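Local coordinates for protein uracil-DNA glycosylase (Nitratifractor salsuginis, PDB 5X3G) that is a member of the uracil-DNA glycosylase superfamily, an alpha/beta protein built round a four-stranded parallel sheet, at residues G128-R133 / E138-L143; R98-P103 / R108-A113; F63-P68 / N158-G163. One frame throughout, in Å; residues are numbered along the deposited sequence.

Interaction 1. Residues G128-R133 / E138-L143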
ATOM      1  N   GLY A 128       1.455  10.909 -20.495  1.00 34.33           N
ATOM      2  CA  GLY A 128       1.340  11.829 -21.609  1.00 38.79           C
ATOM      3  C   GLY A 128       0.087  12.675 -21.631  1.00 43.62           C
ATOM      4  O   GLY A 128      -0.311  13.134 -22.707  1.00 40.43           O
ATOM      5  N   SER A 129      -0.554  12.888 -20.484  1.00 30.86           N
ATOM      6  CA  SER A 129      -1.713  13.769 -20.409  1.00 32.39           C
ATOM      7  C   SER A 129      -1.306  15.204 -20.091  1.00 36.09           C
ATOM      8  O   SER A 129      -1.800  16.147 -20.715  1.00 39.01           O
ATOM      9  CB  SER A 129      -2.704  13.255 -19.360  1.00 28.81           C
ATOM     10  OG  SER A 129      -3.289  12.028 -19.767  1.00 40.45           O
ATOM     11  N   LEU A 130      -0.408  15.380 -19.128  1.00 35.65           N
ATOM     12  CA  LEU A 130       0.055  16.693 -18.709  1.00 37.62           C
ATOM     13  C   LEU A 130       1.456  16.950 -19.238  1.00 41.50           C
ATOM     14  O   LEU A 130       2.269  16.026 -19.349  1.00 39.92           O
ATOM     15  CB  LEU A 130       0.077  16.816 -17.181  1.00 27.83           C
ATOM     16  CG  LEU A 130      -1.220  16.898 -16.382  1.00 38.80           C
ATOM     17  CD1 LEU A 130      -0.908  16.842 -14.889  1.00 24.81           C
ATOM     18  CD2 LEU A 130      -1.969  18.170 -16.724  1.00 33.93           C
ATOM     19  N   ASP A 131       1.733  18.206 -19.556  1.00 37.93           N
ATOM     20  CA  ASP A 131       3.113  18.629 -19.709  1.00 37.99           C
ATOM     21  C   ASP A 131       3.788  18.554 -18.343  1.00 37.67           C
ATOM     22  O   ASP A 131       3.210  19.016 -17.349  1.00 36.94           O
ATOM     23  CB  ASP A 131       3.180  20.051 -20.269  1.00 37.39           C
ATOM     24  CG  ASP A 131       4.597  20.488 -20.610  1.00 47.85           C
ATOM     25  OD1 ASP A 131       5.486  20.409 -19.739  1.00 43.18           O
ATOM     26  OD2 ASP A 131       4.823  20.916 -21.761  1.00 48.17           O
ATOM     27  N   PRO A 132       4.983  17.969 -18.243  1.00 33.39           N
ATOM     28  CA  PRO A 132       5.657  17.902 -16.935  1.00 35.72           C
ATOM     29  C   PRO A 132       5.920  19.265 -16.315  1.00 41.09           C
ATOM     30  O   PRO A 132       6.091  19.349 -15.093  1.00 34.89           O
ATOM     31  CB  PRO A 132       6.967  17.164 -17.250  1.00 37.97           C
ATOM     32  CG  PRO A 132       7.138  17.284 -18.743  1.00 35.59           C
ATOM     33  CD  PRO A 132       5.752  17.291 -19.299  1.00 40.33           C
ATOM     34  N   ARG A 133       5.939  20.333 -17.113  1.00 32.68           N
ATOM     35  CA  ARG A 133       6.210  21.669 -16.598  1.00 44.53           C
ATOM     36  C   ARG A 133       4.989  22.316 -15.960  1.00 41.41           C
ATOM     37  O   ARG A 133       5.145  23.242 -15.156  1.00 45.13           O
ATOM     38  CB  ARG A 133       6.715  22.563 -17.727  1.00 52.33           C
ATOM     39  CG  ARG A 133       7.921  22.019 -18.466  1.00 52.41           C
ATOM     40  CD  ARG A 133       8.503  23.085 -19.366  1.00 49.69           C
ATOM     41  NE  ARG A 133       7.998  22.943 -20.729  1.00 49.43           N
ATOM     42  CZ  ARG A 133       8.606  23.420 -21.808  1.00 60.12           C
ATOM     43  NH1 ARG A 133       9.752  24.075 -21.690  1.00 58.95           N
ATOM     44  NH2 ARG A 133       8.067  23.242 -23.006  1.00 59.14           N
ATOM     45  N   GLU A 138      -5.423  24.147 -13.153  1.00 38.61           N
ATOM     46  CA  GLU A 138      -6.043  24.600 -14.395  1.00 40.68           C
ATOM     47  C   GLU A 138      -5.763  23.624 -15.532  1.00 34.49           C
ATOM     48  O   GLU A 138      -6.678  23.219 -16.263  1.00 37.40           O
ATOM     49  CB  GLU A 138      -5.542  25.999 -14.751  1.00 35.31           C
ATOM     50  N   ALA A 139      -4.495  23.239 -15.696  1.00 35.17           N
ATOM     51  CA  ALA A 139      -4.148  22.233 -16.691  1.00 37.27           C
ATOM     52  C   ALA A 139      -4.898  20.933 -16.438  1.00 40.35           C
ATOM     53  O   ALA A 139      -5.383  20.296 -17.378  1.00 42.38           O
ATOM     54  CB  ALA A 139      -2.639  21.992 -16.691  1.00 38.64           C
ATOM     55  N   ILE A 140      -5.019  20.531 -15.171  1.00 39.21           N
ATOM     56  CA  ILE A 140      -5.708  19.286 -14.848  1.00 34.46           C
ATOM     57  C   ILE A 140      -7.192  19.393 -15.169  1.00 38.29           C
ATOM     58  O   ILE A 140      -7.791  18.460 -15.718  1.00 28.71           O
ATOM     59  CB  ILE A 140      -5.464  18.907 -13.375  1.00 38.61           C
ATOM     60  CG1 ILE A 140      -4.007  18.478 -13.175  1.00 33.15           C
ATOM     61  CG2 ILE A 140      -6.419  17.807 -12.924  1.00 33.70           C
ATOM     62  CD1 ILE A 140      -3.674  18.075 -11.754  1.00 30.49           C
ATOM     63  N   ALA A 141      -7.809  20.532 -14.845  1.00 37.67           N
ATOM     64  CA  ALA A 141      -9.218  20.722 -15.171  1.00 41.96           C
ATOM     65  C   ALA A 141      -9.442  20.687 -16.676  1.00 34.34           C
ATOM     66  O   ALA A 141     -10.457  20.160 -17.151  1.00 35.15           O
ATOM     67  CB  ALA A 141      -9.722  22.039 -14.580  1.00 40.71           C
ATOM     68  N   ALA A 142      -8.497  21.228 -17.447  1.00 42.02           N
ATOM     69  CA  ALA A 142      -8.614  21.200 -18.898  1.00 35.57           C
ATOM     70  C   ALA A 142      -8.487  19.799 -19.486  1.00 39.55           C
ATOM     71  O   ALA A 142      -8.784  19.620 -20.672  1.00 35.69           O
ATOM     72  CB  ALA A 142      -7.562  22.117 -19.524  1.00 39.80           C
ATOM     73  N   LEU A 143      -8.063  18.809 -18.701  1.00 42.56           N
ATOM     74  CA  LEU A 143      -7.876  17.463 -19.232  1.00 32.06           C
ATOM     75  C   LEU A 143      -9.197  16.784 -19.567  1.00 38.79           C
ATOM     76  O   LEU A 143     -10.171  16.865 -18.811  1.00 35.39           O
ATOM     77  CB  LEU A 143      -7.094  16.592 -18.249  1.00 31.24           C
ATOM     78  CG  LEU A 143      -5.629  16.317 -18.587  1.00 37.46           C
ATOM     79  CD1 LEU A 143      -5.563  15.554 -19.899  1.00 42.65           C
ATOM     80  CD2 LEU A 143      -4.826  17.581 -18.690  1.00 40.51           C
TER

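Interaction 2. Residues R98-P103 / R108-A113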
ATOM      1  N   ARG A  98     -12.303   9.736  -2.102  1.00 30.00           N
ATOM      2  CA  ARG A  98     -13.221   8.968  -2.927  1.00 22.94           C
ATOM      3  C   ARG A  98     -13.084   9.425  -4.372  1.00 28.33           C
ATOM      4  O   ARG A  98     -12.437   8.751  -5.181  1.00 27.38           O
ATOM      5  CB  ARG A  98     -14.655   9.118  -2.419  1.00 36.87           C
ATOM      6  CG  ARG A  98     -14.923   8.310  -1.158  1.00 32.65           C
ATOM      7  CD  ARG A  98     -16.319   8.544  -0.623  1.00 31.71           C
ATOM      8  NE  ARG A  98     -16.494   9.916  -0.155  1.00 41.34           N
ATOM      9  CZ  ARG A  98     -17.582  10.357   0.466  1.00 44.02           C
ATOM     10  NH1 ARG A  98     -18.591   9.529   0.700  1.00 39.33           N
ATOM     11  NH2 ARG A  98     -17.659  11.621   0.858  1.00 35.49           N
ATOM     12  N   GLU A  99     -13.662  10.576  -4.700  1.00 27.78           N
ATOM     13  CA  GLU A  99     -13.517  11.124  -6.041  1.00 33.29           C
ATOM     14  C   GLU A  99     -12.103  11.654  -6.246  1.00 29.48           C
ATOM     15  O   GLU A  99     -11.533  12.308  -5.369  1.00 31.57           O
ATOM     16  CB  GLU A  99     -14.537  12.239  -6.284  1.00 31.91           C
ATOM     17  CG  GLU A  99     -15.991  11.773  -6.394  1.00 32.93           C
ATOM     18  CD  GLU A  99     -16.548  11.260  -5.082  1.00 30.17           C
ATOM     19  OE1 GLU A  99     -16.231  11.854  -4.029  1.00 39.01           O
ATOM     20  OE2 GLU A  99     -17.298  10.261  -5.097  1.00 44.73           O
ATOM     21  N   ILE A 100     -11.534  11.362  -7.416  1.00 28.19           N
ATOM     22  CA  ILE A 100     -10.184  11.823  -7.718  1.00 26.03           C
ATOM     23  C   ILE A 100     -10.201  13.263  -8.212  1.00 32.84           C
ATOM     24  O   ILE A 100      -9.366  14.080  -7.807  1.00 28.39           O
ATOM     25  CB  ILE A 100      -9.516  10.888  -8.744  1.00 29.25           C
ATOM     26  CG1 ILE A 100      -9.403   9.466  -8.188  1.00 30.93           C
ATOM     27  CG2 ILE A 100      -8.145  11.424  -9.149  1.00 20.83           C
ATOM     28  CD1 ILE A 100      -8.521   9.354  -6.965  1.00 31.54           C
ATOM     29  N   PHE A 101     -11.148  13.597  -9.081  1.00 31.90           N
ATOM     30  CA  PHE A 101     -11.183  14.885  -9.752  1.00 28.97           C
ATOM     31  C   PHE A 101     -12.377  15.710  -9.289  1.00 27.70           C
ATOM     32  O   PHE A 101     -13.319  15.213  -8.663  1.00 34.12           O
ATOM     33  CB  PHE A 101     -11.227  14.701 -11.274  1.00 27.90           C
ATOM     34  CG  PHE A 101     -10.026  13.992 -11.832  1.00 28.46           C
ATOM     35  CD1 PHE A 101      -8.830  14.666 -12.017  1.00 32.27           C
ATOM     36  CD2 PHE A 101     -10.090  12.651 -12.167  1.00 26.15           C
ATOM     37  CE1 PHE A 101      -7.720  14.015 -12.528  1.00 28.53           C
ATOM     38  CE2 PHE A 101      -8.982  11.994 -12.677  1.00 25.05           C
ATOM     39  CZ  PHE A 101      -7.796  12.679 -12.859  1.00 30.15           C
ATOM     40  N   SER A 102     -12.314  16.995  -9.612  1.00 26.80           N
ATOM     41  CA  SER A 102     -13.388  17.949  -9.382  1.00 30.38           C
ATOM     42  C   SER A 102     -13.498  18.823 -10.625  1.00 35.01           C
ATOM     43  O   SER A 102     -12.620  18.758 -11.495  1.00 33.62           O
ATOM     44  CB  SER A 102     -13.109  18.788  -8.131  1.00 28.18           C
ATOM     45  OG  SER A 102     -12.206  19.842  -8.419  1.00 46.78           O
ATOM     46  N   PRO A 103     -14.553  19.634 -10.765  1.00 35.87           N
ATOM     47  CA  PRO A 103     -14.573  20.599 -11.876  1.00 33.14           C
ATOM     48  C   PRO A 103     -13.380  21.533 -11.864  1.00 34.89           C
ATOM     49  O   PRO A 103     -13.042  22.122 -12.898  1.00 34.75           O
ATOM     50  CB  PRO A 103     -15.884  21.361 -11.644  1.00 34.44           C
ATOM     51  CG  PRO A 103     -16.756  20.378 -10.955  1.00 27.99           C
ATOM     52  CD  PRO A 103     -15.839  19.601 -10.046  1.00 35.11           C
ATOM     53  N   ARG A 108     -10.715  17.901  -3.376  1.00 32.83           N
ATOM     54  CA  ARG A 108     -10.163  18.445  -2.142  1.00 35.34           C
ATOM     55  C   ARG A 108      -9.418  17.377  -1.352  1.00 36.01           C
ATOM     56  O   ARG A 108      -8.347  17.641  -0.792  1.00 32.77           O
ATOM     57  CB  ARG A 108     -11.278  19.061  -1.296  1.00 42.62           C
ATOM     58  N   GLU A 109      -9.961  16.158  -1.306  1.00 36.61           N
ATOM     59  CA  GLU A 109      -9.322  15.104  -0.526  1.00 31.96           C
ATOM     60  C   GLU A 109      -8.020  14.636  -1.167  1.00 28.65           C
ATOM     61  O   GLU A 109      -7.091  14.244  -0.454  1.00 32.13           O
ATOM     62  CB  GLU A 109     -10.282  13.931  -0.338  1.00 33.56           C
ATOM     63  CG  GLU A 109     -11.352  14.181   0.716  1.00 42.38           C
ATOM     64  CD  GLU A 109     -10.776  14.598   2.057  1.00 50.03           C
ATOM     65  OE1 GLU A 109     -11.366  15.490   2.704  1.00 57.82           O
ATOM     66  OE2 GLU A 109      -9.739  14.036   2.469  1.00 40.53           O
ATOM     67  N   VAL A 110      -7.930  14.663  -2.498  1.00 28.24           N
ATOM     68  CA  VAL A 110      -6.660  14.360  -3.154  1.00 31.40           C
ATOM     69  C   VAL A 110      -5.632  15.430  -2.818  1.00 33.09           C
ATOM     70  O   VAL A 110      -4.481  15.129  -2.474  1.00 27.46           O
ATOM     71  CB  VAL A 110      -6.853  14.227  -4.676  1.00 36.81           C
ATOM     72  CG1 VAL A 110      -5.504  14.173  -5.380  1.00 27.45           C
ATOM     73  CG2 VAL A 110      -7.664  12.992  -5.006  1.00 27.10           C
ATOM     74  N   ASN A 111      -6.036  16.699  -2.903  1.00 28.03           N
ATOM     75  CA  ASN A 111      -5.109  17.794  -2.637  1.00 33.74           C
ATOM     76  C   ASN A 111      -4.618  17.765  -1.197  1.00 32.21           C
ATOM     77  O   ASN A 111      -3.456  18.088  -0.925  1.00 32.35           O
ATOM     78  CB  ASN A 111      -5.770  19.139  -2.945  1.00 32.91           C
ATOM     79  CG  ASN A 111      -5.683  19.513  -4.413  1.00 40.82           C
ATOM     80  OD1 ASN A 111      -6.467  20.324  -4.906  1.00 33.76           O
ATOM     81  ND2 ASN A 111      -4.725  18.922  -5.121  1.00 27.97           N
ATOM     82  N   ARG A 112      -5.488  17.381  -0.261  1.00 28.91           N
ATOM     83  CA  ARG A 112      -5.076  17.317   1.137  1.00 31.07           C
ATOM     84  C   ARG A 112      -4.009  16.247   1.352  1.00 28.36           C
ATOM     85  O   ARG A 112      -3.067  16.451   2.124  1.00 25.61           O
ATOM     86  CB  ARG A 112      -6.290  17.061   2.032  1.00 30.18           C
ATOM     87  CG  ARG A 112      -5.941  16.903   3.503  1.00 36.57           C
ATOM     88  CD  ARG A 112      -7.145  16.525   4.355  1.00 49.92           C
ATOM     89  NE  ARG A 112      -8.103  17.622   4.497  1.00 46.24           N
ATOM     90  CZ  ARG A 112      -9.100  17.632   5.377  1.00 50.06           C
ATOM     91  NH1 ARG A 112      -9.270  16.607   6.202  1.00 39.47           N
ATOM     92  NH2 ARG A 112      -9.924  18.668   5.436  1.00 43.34           N
ATOM     93  N   ALA A 113      -4.130  15.109   0.670  1.00 29.13           N
ATOM     94  CA  ALA A 113      -3.202  13.987   0.830  1.00 25.84           C
ATOM     95  C   ALA A 113      -2.000  14.210  -0.081  1.00 34.69           C
ATOM     96  O   ALA A 113      -1.961  13.756  -1.228  1.00 25.94           O
ATOM     97  CB  ALA A 113      -3.896  12.664   0.524  1.00 29.87           C
TER

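Interaction 3. Residues F63-P68 / N158-G163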
ATOM      1  N   PHE A  63      -4.317  -8.341   0.852  1.00 22.79           N
ATOM      2  CA  PHE A  63      -4.273  -9.718   0.377  1.00 26.67           C
ATOM      3  C   PHE A  63      -5.627 -10.225  -0.107  1.00 25.76           C
ATOM      4  O   PHE A  63      -5.742 -11.403  -0.460  1.00 27.80           O
ATOM      5  CB  PHE A  63      -3.759 -10.647   1.489  1.00 24.62           C
ATOM      6  CG  PHE A  63      -2.417 -10.251   2.055  1.00 21.21           C
ATOM      7  CD1 PHE A  63      -1.254 -10.860   1.611  1.00 22.46           C
ATOM      8  CD2 PHE A  63      -2.322  -9.287   3.048  1.00 24.22           C
ATOM      9  CE1 PHE A  63      -0.019 -10.507   2.136  1.00 22.11           C
ATOM     10  CE2 PHE A  63      -1.091  -8.928   3.575  1.00 22.41           C
ATOM     11  CZ  PHE A  63       0.059  -9.540   3.119  1.00 20.97           C
ATOM     12  N   SER A  64      -6.650  -9.370  -0.134  1.00 28.37           N
ATOM     13  CA  SER A  64      -8.019  -9.822  -0.353  1.00 24.21           C
ATOM     14  C   SER A  64      -8.373 -10.014  -1.822  1.00 29.82           C
ATOM     15  O   SER A  64      -9.479 -10.481  -2.116  1.00 34.05           O
ATOM     16  CB  SER A  64      -9.002  -8.836   0.284  1.00 26.89           C
ATOM     17  OG  SER A  64      -8.886  -7.550  -0.298  1.00 23.68           O
ATOM     18  N   THR A  65      -7.481  -9.666  -2.746  1.00 28.72           N
ATOM     19  CA  THR A  65      -7.759  -9.859  -4.163  1.00 35.92           C
ATOM     20  C   THR A  65      -6.616 -10.611  -4.831  1.00 37.33           C
ATOM     21  O   THR A  65      -6.834 -11.642  -5.477  1.00 35.52           O
ATOM     22  CB  THR A  65      -7.990  -8.519  -4.861  1.00 31.55           C
ATOM     23  OG1 THR A  65      -9.001  -7.785  -4.163  1.00 27.63           O
ATOM     24  CG2 THR A  65      -8.434  -8.741  -6.298  1.00 30.44           C
ATOM     25  N   LEU A  66      -5.398 -10.097  -4.680  1.00 31.39           N
ATOM     26  CA  LEU A  66      -4.226 -10.767  -5.223  1.00 31.76           C
ATOM     27  C   LEU A  66      -4.059 -12.151  -4.608  1.00 37.30           C
ATOM     28  O   LEU A  66      -4.292 -12.353  -3.413  1.00 34.13           O
ATOM     29  CB  LEU A  66      -2.969  -9.935  -4.964  1.00 33.79           C
ATOM     30  CG  LEU A  66      -2.748  -8.642  -5.749  1.00 24.64           C
ATOM     31  CD1 LEU A  66      -1.563  -7.886  -5.175  1.00 28.87           C
ATOM     32  CD2 LEU A  66      -2.527  -8.944  -7.221  1.00 28.64           C
ATOM     33  N   ARG A  67      -3.668 -13.095  -5.431  1.00 35.24           N
ATOM     34  CA  ARG A  67      -3.161 -14.394  -5.030  1.00 35.81           C
ATOM     35  C   ARG A  67      -1.638 -14.372  -5.077  1.00 38.79           C
ATOM     36  O   ARG A  67      -1.055 -13.565  -5.808  1.00 29.54           O
ATOM     37  CB  ARG A  67      -3.708 -15.492  -5.949  1.00 38.17           C
ATOM     38  CG  ARG A  67      -5.215 -15.397  -6.128  1.00 40.25           C
ATOM     39  CD  ARG A  67      -5.942 -15.722  -4.830  1.00 44.24           C
ATOM     40  NE  ARG A  67      -6.958 -16.757  -4.995  1.00 56.45           N
ATOM     41  CZ  ARG A  67      -8.245 -16.500  -5.210  1.00 62.58           C
ATOM     42  NH1 ARG A  67      -8.664 -15.243  -5.279  1.00 55.79           N
ATOM     43  NH2 ARG A  67      -9.113 -17.492  -5.345  1.00 64.37           N
ATOM     44  N   PRO A  68      -0.962 -15.220  -4.293  1.00 33.68           N
ATOM     45  CA  PRO A  68       0.502 -15.091  -4.160  1.00 29.02           C
ATOM     46  C   PRO A  68       1.266 -15.034  -5.476  1.00 36.73           C
ATOM     47  O   PRO A  68       2.243 -14.279  -5.574  1.00 33.97           O
ATOM     48  CB  PRO A  68       0.876 -16.332  -3.341  1.00 37.18           C
ATOM     49  CG  PRO A  68      -0.330 -16.600  -2.517  1.00 35.10           C
ATOM     50  CD  PRO A  68      -1.506 -16.249  -3.387  1.00 32.73           C
ATOM     51  N   ASN A 158      -6.427  -0.725  -9.753  1.00 23.27           N
ATOM     52  CA  ASN A 158      -5.432  -0.735 -10.821  1.00 23.66           C
ATOM     53  C   ASN A 158      -4.046  -1.086 -10.294  1.00 27.30           C
ATOM     54  O   ASN A 158      -3.268  -1.736 -11.000  1.00 24.20           O
ATOM     55  CB  ASN A 158      -5.401   0.616 -11.535  1.00 19.72           C
ATOM     56  CG  ASN A 158      -6.612   0.839 -12.417  1.00 31.81           C
ATOM     57  OD1 ASN A 158      -7.378  -0.088 -12.696  1.00 30.32           O
ATOM     58  ND2 ASN A 158      -6.783   2.072 -12.878  1.00 28.92           N
ATOM     59  N   PHE A 159      -3.709  -0.648  -9.076  1.00 26.08           N
ATOM     60  CA  PHE A 159      -2.511  -1.163  -8.420  1.00 23.21           C
ATOM     61  C   PHE A 159      -2.532  -2.683  -8.388  1.00 27.69           C
ATOM     62  O   PHE A 159      -1.544  -3.342  -8.730  1.00 22.05           O
ATOM     63  CB  PHE A 159      -2.396  -0.622  -6.994  1.00 24.83           C
ATOM     64  CG  PHE A 159      -1.658   0.677  -6.884  1.00 23.79           C
ATOM     65  CD1 PHE A 159      -0.314   0.758  -7.208  1.00 18.20           C
ATOM     66  CD2 PHE A 159      -2.299   1.809  -6.413  1.00 19.66           C
ATOM     67  CE1 PHE A 159       0.368   1.953  -7.090  1.00 26.57           C
ATOM     68  CE2 PHE A 159      -1.624   3.004  -6.292  1.00 20.09           C
ATOM     69  CZ  PHE A 159      -0.285   3.077  -6.630  1.00 22.88           C
ATOM     70  N   GLU A 160      -3.666  -3.257  -7.974  1.00 23.53           N
ATOM     71  CA  GLU A 160      -3.737  -4.711  -7.867  1.00 29.54           C
ATOM     72  C   GLU A 160      -3.708  -5.387  -9.235  1.00 25.81           C
ATOM     73  O   GLU A 160      -3.128  -6.471  -9.373  1.00 31.38           O
ATOM     74  CB  GLU A 160      -4.980  -5.113  -7.076  1.00 27.42           C
ATOM     75  CG  GLU A 160      -4.896  -4.694  -5.615  1.00 29.60           C
ATOM     76  CD  GLU A 160      -6.128  -5.053  -4.816  1.00 35.71           C
ATOM     77  OE1 GLU A 160      -7.247  -4.860  -5.334  1.00 36.23           O
ATOM     78  OE2 GLU A 160      -5.974  -5.524  -3.668  1.00 31.73           O
ATOM     79  N   ARG A 161      -4.311  -4.767 -10.255  1.00 23.42           N
ATOM     80  CA  ARG A 161      -4.220  -5.306 -11.609  1.00 30.43           C
ATOM     81  C   ARG A 161      -2.775  -5.400 -12.071  1.00 31.19           C
ATOM     82  O   ARG A 161      -2.414  -6.331 -12.801  1.00 25.09           O
ATOM     83  CB  ARG A 161      -5.018  -4.443 -12.589  1.00 33.78           C
ATOM     84  CG  ARG A 161      -6.525  -4.609 -12.530  1.00 37.63           C
ATOM     85  CD  ARG A 161      -7.173  -3.848 -13.675  1.00 46.39           C
ATOM     86  NE  ARG A 161      -8.592  -4.147 -13.830  1.00 49.98           N
ATOM     87  CZ  ARG A 161      -9.565  -3.492 -13.206  1.00 58.88           C
ATOM     88  NH1 ARG A 161      -9.269  -2.503 -12.376  1.00 43.02           N
ATOM     89  NH2 ARG A 161     -10.832  -3.827 -13.412  1.00 43.06           N
ATOM     90  N   SER A 162      -1.940  -4.449 -11.658  1.00 26.83           N
ATOM     91  CA  SER A 162      -0.526  -4.451 -11.988  1.00 23.62           C
ATOM     92  C   SER A 162       0.295  -5.323 -11.047  1.00 26.34           C
ATOM     93  O   SER A 162       1.526  -5.319 -11.138  1.00 28.11           O
ATOM     94  CB  SER A 162       0.010  -3.017 -11.982  1.00 25.21           C
ATOM     95  OG  SER A 162      -0.630  -2.244 -12.986  1.00 31.69           O
ATOM     96  N   GLY A 163      -0.353  -6.070 -10.156  1.00 26.03           N
ATOM     97  CA  GLY A 163       0.354  -7.013  -9.309  1.00 24.61           C
ATOM     98  C   GLY A 163       1.068  -6.394  -8.133  1.00 23.88           C
ATOM     99  O   GLY A 163       2.074  -6.938  -7.665  1.00 21.62           O
TER
HETATM  100  O   HOH W   1      -5.242  -7.868  -3.081  1.00 19.81           O

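Interaction 1. Residues G128-R133 / E138-L143
L130 meets A139, I140 and L143 through aliphatic branches alone, and the flat groups lie to one side of that contact, on 128-133: the R133 guanidinium has D131 OD2 in its plane, at its edge. The charge pairing is long, with NE of R133 3.7 Å from OD1 of D131. The firmer bond is from the backbone, where R133 N donates to D131 OD1 at 2.7 Å and 166°; the oxygen accepts with its anti lone pair, closing an Asx turn.

Across the contact, L130 splits its two methyls. CD1 reaches I140 CG1 at 3.9 Å, while CD2 touches both A139 CB, also at 3.9 Å, and L143 CD2 at 3.5 Å. The chi1 of L143 is -105°, well off a staggered position, and with it one methyl meets L130 and the other, CD1, lies 3.7 Å from S129 CB. The S129 hydroxyl is bonded to R127; toward L143 the residue presents its CB and its carbonyl oxygen. L130 is buried; its side chain also touches L124 and V125 of helix 114-126.

This is the loop joining helix 114-126 to helix 137-141: a Schellman motif at G128 closes the first helix, an Asx turn at D131 follows, and L130 between them packs on both helices.

Interaction 2. Residues R98-P103 / R108-A113
V110 directs its side chain at the backbone of I100, whereas I100 turns its own CB away from helix 108-112, so the valine meets mostly main chain. Its CG2 lies 3.5 Å from I100 O and 3.9 Å from E99 O. With CG1 anti to the backbone N (chi1 169°), it is CG2 that comes up beside I100 O. The isoleucine bends round to return one methyl, CD1, which comes within 4.2 Å of V110 CG2, and both side chains rest on I120 of helix 114-126.

The setting is a tight beta-hairpin, strands 101-102 and 105-106, running straight into the short helix. S107 at the junction ties the two together: its hydroxyl is bonded to E99 O and to V110 N, and its backbone pairs with that of I100.

On the far side of the strand the F101 ring takes I100 CG2 on one face, 3.6 Å above the plane and toward the rim. Within the helix, E109 OE1 stands over the centre of the R112 guanidinium at 4.1 Å; the same oxygen makes a salt bridge with R96, whose NH2 lies close to R112 NH1, and the nearby carboxylate probably eases that pair of like charges. E99 sends its carboxylate elsewhere, to Q151.

Interaction 3. Residues F63-P68 / N158-G163
L66 and E160 are joined through a water that both segments grip. L66 N donates to it at 2.7 Å, and the water in turn donates to E160 OE2 at 2.5 Å, a short bond; T65 N lies 2.9 Å from the same water. The bridge thus links the backbone of an irregular loop to a carboxylate on the last turn of a helix. The other carboxylate oxygen, OE1, is engaged in a salt bridge with R156, one turn back on the same helix. That charge probably helps E160 stay ionised in a buried place.

E160 gets there by an extended chain, chi2 179°, which carries the carboxylate straight out to T65. The two side chains cross at about a right angle. T65 CB lies 3.8 Å from each carboxylate oxygen, and its OG1 stays 3.6 Å from OE1, a distance of packing more than of bonding.

Next to this polar patch L66 supplies the apolar part. Its CD2 presses on E160 O at 3.3 Å and rests 4.0 Å from G163 CA. That carbonyl is also used by G163 N, at 2.9 Å, in the Schellman motif that ends the helix, with G163 as its positive-phi residue and V164 N returning to F159 O. The methyl therefore packs directly on the helix terminus.

Beyond the motif the chain enters strand 164-168 of the central parallel sheet, while the loop 63-68 leads toward its neighbour, strand 73-77. The backbone of G163 already bonds to R72 and Y73, F159 packs on V164 and L166, and on the other flank L66 O and the F63 ring meet W27, just ahead of helix 28-35.

Interactions 1 and 2 follow each other along the chain and belong to one outlying region: I140 CG2 packs 4.0 Å from F101 CE1, and both contacts lean on helix 114-126. Interaction 1, about 26 Å between its centre and that of the chain, is a partly buried meeting of aliphatic carbons. Interaction 2 is buried, a methyl against backbone carbonyls with a serine tying the junction. Interaction 3 lies deepest, its centre about 11 Å from that of the chain, and joins parts 90 residues apart beside the central sheet. Here a water and a buried carboxylate do much of the work, and the other two contacts sit inside the long loop it closes.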